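Local coordinates for sortase family protein (Clostridium perfringens, PDB 6IXZ), which is probably a class C sortase, a cysteine transpeptidase of the kind that joins pilin subunits covalently into pili on the bacterial surface, at residues Val81-Thr94 and Ser105-Phe119. Sequence-based numbering, arbitrary orientation.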
# COMPACT_ATOMS: atom_id res chain seq x y z
N VAL A 81 -14.06 4.70 -5.00
CA VAL A 81 -13.88 5.02 -6.41
C VAL A 81 -13.22 6.38 -6.59
O VAL A 81 -12.29 6.54 -7.38
CB VAL A 81 -15.23 4.94 -7.14
CG1 VAL A 81 -15.12 5.48 -8.56
CG2 VAL A 81 -15.69 3.49 -7.18
N ASP A 82 -13.57 7.33 -5.74
CA ASP A 82 -12.96 8.66 -5.84
C ASP A 82 -11.46 8.70 -5.49
O ASP A 82 -10.69 9.46 -6.07
CB ASP A 82 -13.75 9.64 -4.98
CG ASP A 82 -13.83 9.22 -3.55
OD1 ASP A 82 -13.41 10.03 -2.70
OD2 ASP A 82 -14.31 8.10 -3.26
N ILE A 83 -11.01 7.78 -4.66
CA ILE A 83 -9.59 7.74 -4.32
C ILE A 83 -8.79 6.94 -5.33
O ILE A 83 -7.69 7.34 -5.70
CB ILE A 83 -9.36 7.17 -2.92
CG1 ILE A 83 -9.79 8.22 -1.87
CG2 ILE A 83 -7.89 6.79 -2.75
CD1 ILE A 83 -10.74 7.67 -0.83
N LEU A 84 -9.39 5.90 -5.90
CA LEU A 84 -8.72 5.12 -6.91
C LEU A 84 -8.63 5.85 -8.22
O LEU A 84 -7.78 5.52 -9.04
CB LEU A 84 -9.38 3.76 -7.13
CG LEU A 84 -9.30 2.66 -6.07
CD1 LEU A 84 -10.10 1.46 -6.52
CD2 LEU A 84 -7.87 2.24 -5.73
N LYS A 85 -9.51 6.84 -8.42
CA LYS A 85 -9.37 7.75 -9.56
C LYS A 85 -8.07 8.55 -9.44
O LYS A 85 -7.48 8.90 -10.46
CB LYS A 85 -10.57 8.71 -9.66
CG LYS A 85 -11.81 8.12 -10.32
CD LYS A 85 -12.97 9.13 -10.25
CE LYS A 85 -14.26 8.51 -10.76
NZ LYS A 85 -15.30 9.55 -11.05
N LYS A 86 -7.62 8.84 -8.21
CA LYS A 86 -6.36 9.59 -8.00
C LYS A 86 -5.08 8.73 -7.99
O LYS A 86 -3.98 9.21 -8.33
CB LYS A 86 -6.41 10.33 -6.65
CG LYS A 86 -7.50 11.37 -6.53
CD LYS A 86 -7.23 12.23 -5.30
CE LYS A 86 -8.48 12.57 -4.53
NZ LYS A 86 -8.22 12.50 -3.07
N GLY A 87 -5.16 7.56 -7.40
CA GLY A 87 -3.96 6.73 -7.27
C GLY A 87 -4.14 5.50 -6.39
O GLY A 87 -5.25 4.99 -6.19
N VAL A 88 -3.00 4.96 -6.00
CA VAL A 88 -2.90 3.71 -5.25
C VAL A 88 -3.43 3.94 -3.86
O VAL A 88 -3.07 4.94 -3.22
CB VAL A 88 -1.43 3.29 -5.10
CG1 VAL A 88 -1.33 1.98 -4.31
CG2 VAL A 88 -0.80 3.15 -6.46
N GLY A 89 -4.23 2.99 -3.40
CA GLY A 89 -4.88 3.05 -2.12
C GLY A 89 -4.67 1.79 -1.31
O GLY A 89 -4.75 0.68 -1.84
N VAL A 90 -4.46 1.98 -0.01
CA VAL A 90 -4.43 0.86 0.95
C VAL A 90 -5.84 0.28 1.07
O VAL A 90 -6.80 1.00 1.36
CB VAL A 90 -3.94 1.30 2.35
CG1 VAL A 90 -3.92 0.10 3.30
CG2 VAL A 90 -2.58 1.97 2.31
N LEU A 91 -5.96 -1.04 0.90
CA LEU A 91 -7.27 -1.70 0.95
C LEU A 91 -7.82 -1.80 2.39
O LEU A 91 -7.11 -2.22 3.32
CB LEU A 91 -7.16 -3.09 0.31
CG LEU A 91 -8.44 -3.89 0.32
CD1 LEU A 91 -9.53 -3.16 -0.44
CD2 LEU A 91 -8.21 -5.30 -0.19
N GLU A 92 -9.08 -1.43 2.56
CA GLU A 92 -9.72 -1.41 3.88
C GLU A 92 -9.70 -2.78 4.49
O GLU A 92 -9.84 -3.77 3.79
CB GLU A 92 -11.18 -0.93 3.76
CG GLU A 92 -11.30 0.55 3.41
CD GLU A 92 -11.30 0.81 1.92
OE1 GLU A 92 -10.95 -0.11 1.13
OE2 GLU A 92 -11.53 1.96 1.53
N GLY A 93 -9.42 -2.85 5.79
CA GLY A 93 -9.29 -4.14 6.46
C GLY A 93 -7.94 -4.82 6.25
O GLY A 93 -7.75 -5.96 6.69
N THR A 94 -6.98 -4.16 5.59
CA THR A 94 -5.62 -4.73 5.50
C THR A 94 -4.69 -3.87 6.32
O THR A 94 -5.04 -2.77 6.69
CB THR A 94 -5.10 -4.90 4.04
OG1 THR A 94 -4.73 -3.63 3.48
CG2 THR A 94 -6.18 -5.55 3.17
N SER A 105 -0.21 -5.53 4.12
CA SER A 105 -0.88 -4.39 3.52
C SER A 105 -1.13 -4.67 2.05
O SER A 105 -0.27 -5.22 1.36
CB SER A 105 -0.01 -3.14 3.67
OG SER A 105 -0.74 -1.95 3.45
N VAL A 106 -2.30 -4.29 1.57
CA VAL A 106 -2.60 -4.40 0.18
C VAL A 106 -2.75 -3.02 -0.46
O VAL A 106 -3.51 -2.18 0.01
CB VAL A 106 -3.86 -5.24 -0.03
CG1 VAL A 106 -4.09 -5.47 -1.53
CG2 VAL A 106 -3.71 -6.57 0.70
N LEU A 107 -2.03 -2.81 -1.56
CA LEU A 107 -2.04 -1.54 -2.24
C LEU A 107 -2.70 -1.70 -3.60
O LEU A 107 -2.22 -2.44 -4.45
CB LEU A 107 -0.60 -0.99 -2.38
CG LEU A 107 0.25 -0.98 -1.12
CD1 LEU A 107 1.71 -0.57 -1.38
CD2 LEU A 107 -0.38 -0.11 -0.05
N SER A 108 -3.89 -1.09 -3.74
CA SER A 108 -4.78 -1.31 -4.89
C SER A 108 -4.71 -0.16 -5.92
O SER A 108 -4.83 1.01 -5.57
CB SER A 108 -6.25 -1.42 -4.42
OG SER A 108 -7.06 -1.98 -5.44
N ALA A 109 -4.62 -0.54 -7.18
CA ALA A 109 -4.48 0.38 -8.29
C ALA A 109 -5.53 0.02 -9.30
O ALA A 109 -5.67 -1.15 -9.62
CB ALA A 109 -3.11 0.23 -8.94
N HIS A 110 -6.25 1.03 -9.80
CA HIS A 110 -7.26 0.83 -10.85
C HIS A 110 -7.06 1.83 -12.00
O HIS A 110 -7.48 2.96 -11.89
CB HIS A 110 -8.70 0.96 -10.29
CG HIS A 110 -9.74 0.30 -11.14
ND1 HIS A 110 -9.69 0.29 -12.52
CD2 HIS A 110 -10.83 -0.43 -10.81
CE1 HIS A 110 -10.72 -0.38 -12.99
NE2 HIS A 110 -11.40 -0.88 -11.98
N THR A 111 -6.43 1.39 -13.10
CA THR A 111 -6.10 2.28 -14.19
C THR A 111 -7.34 2.62 -15.04
O THR A 111 -7.44 3.70 -15.58
CB THR A 111 -4.99 1.73 -15.11
OG1 THR A 111 -5.47 0.61 -15.85
CG2 THR A 111 -3.75 1.36 -14.35
N GLY A 112 -8.33 1.75 -15.05
CA GLY A 112 -9.64 2.10 -15.63
C GLY A 112 -10.29 3.33 -15.03
O GLY A 112 -10.97 4.07 -15.73
N LEU A 113 -10.17 3.49 -13.71
CA LEU A 113 -10.65 4.70 -13.03
C LEU A 113 -9.67 5.88 -13.11
O LEU A 113 -10.07 7.06 -13.18
CB LEU A 113 -10.94 4.38 -11.56
CG LEU A 113 -12.20 3.56 -11.29
CD1 LEU A 113 -12.22 3.07 -9.86
CD2 LEU A 113 -13.46 4.37 -11.61
N ALA A 114 -8.39 5.56 -12.89
CA ALA A 114 -7.35 6.55 -12.84
C ALA A 114 -6.97 7.12 -14.20
O ALA A 114 -6.49 8.24 -14.29
CB ALA A 114 -6.13 5.97 -12.15
N ASN A 115 -7.15 6.35 -15.27
CA ASN A 115 -6.69 6.76 -16.60
C ASN A 115 -5.21 7.05 -16.66
O ASN A 115 -4.78 7.96 -17.37
CB ASN A 115 -7.48 7.96 -17.10
CG ASN A 115 -8.87 7.59 -17.47
OD1 ASN A 115 -9.07 6.64 -18.22
ND2 ASN A 115 -9.85 8.23 -16.85
N GLN A 116 -4.46 6.28 -15.88
CA GLN A 116 -2.98 6.42 -15.73
C GLN A 116 -2.44 4.99 -15.53
O GLN A 116 -3.16 4.11 -15.05
CB GLN A 116 -2.63 7.26 -14.47
CG GLN A 116 -3.07 8.73 -14.50
CD GLN A 116 -2.33 9.57 -15.53
OE1 GLN A 116 -1.17 9.27 -15.84
NE2 GLN A 116 -2.96 10.65 -16.01
N LYS A 117 -1.18 4.75 -15.87
CA LYS A 117 -0.66 3.39 -15.89
C LYS A 117 -0.63 2.79 -14.50
O LYS A 117 -0.93 1.60 -14.31
CB LYS A 117 0.74 3.35 -16.50
CG LYS A 117 0.73 3.36 -18.03
CD LYS A 117 2.13 3.27 -18.62
CE LYS A 117 2.91 2.08 -18.09
NZ LYS A 117 4.05 1.72 -18.98
N LEU A 118 -0.28 3.62 -13.52
CA LEU A 118 -0.19 3.19 -12.10
C LEU A 118 0.58 1.88 -11.93
O LEU A 118 1.81 1.89 -11.98
CB LEU A 118 -1.58 3.13 -11.44
CG LEU A 118 -2.37 4.45 -11.39
CD1 LEU A 118 -3.66 4.29 -10.58
CD2 LEU A 118 -1.56 5.58 -10.82
N PHE A 119 -0.10 0.78 -11.58
CA PHE A 119 0.58 -0.49 -11.33
C PHE A 119 0.51 -1.43 -12.52
O PHE A 119 0.75 -2.65 -12.37
CB PHE A 119 0.02 -1.23 -10.12
CG PHE A 119 0.52 -0.75 -8.79
CD1 PHE A 119 1.61 0.10 -8.69
CD2 PHE A 119 -0.02 -1.28 -7.63
CE1 PHE A 119 2.06 0.51 -7.45
CE2 PHE A 119 0.41 -0.86 -6.39
CZ PHE A 119 1.48 0.01 -6.29
O HOH W 1 -6.24 3.53 -8.49
O HOH W 2 -5.13 9.40 -11.82
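Val-88 sets CG2 over one face of the Phe-119 ring, 4.1 Å from its centroid and 20° off the normal, a CH-pi contact. Its other methyl, CG1, anti to the backbone N, lies against CB of Leu-107 at 3.6 Å. On the same side of the sheet Val-90 CG2 meets Leu-107 CD2, and Ile-64 of strand 60-66 touches both Leu-107 and Phe-119. The backbones run antiparallel: Gly-89 and Ser-108 exchange two hydrogen bonds, and Leu-91 N reaches Val-106 O. Beyond the strand, in the type II turn 91-94, Thr-94 OG1 takes over as acceptor from Val-106 N (3.2 Å, 165°) while donating in the carbonyl plane to a lone pair of Leu-91 O; the Thr-94 and Val-106 side chains cross at about a right angle, their CG2 atoms 3.6 Å apart. These are neighbouring strands of the sortase beta-barrel, and strand 103-109 leads into His-110, the predicted catalytic histidine, beside Cys-172. Leu-84, CG anti to the carbonyl carbon (chi1 -70°), reaches from helix 81-86 toward the strand, bringing CD1 to His-110 CB and CD2 to Ser-108 O. Leu-113 sets CG above one face of the imidazole, offset toward its rim, while its CD2 packs on Val-81 CG1 at 3.6 Å. A bridging water donates to Leu-84 O and Gly-87 O and accepts from His-110 N (2.8 Å), tying these backbones together; a second joins Lys-85 O to Ala-114 O.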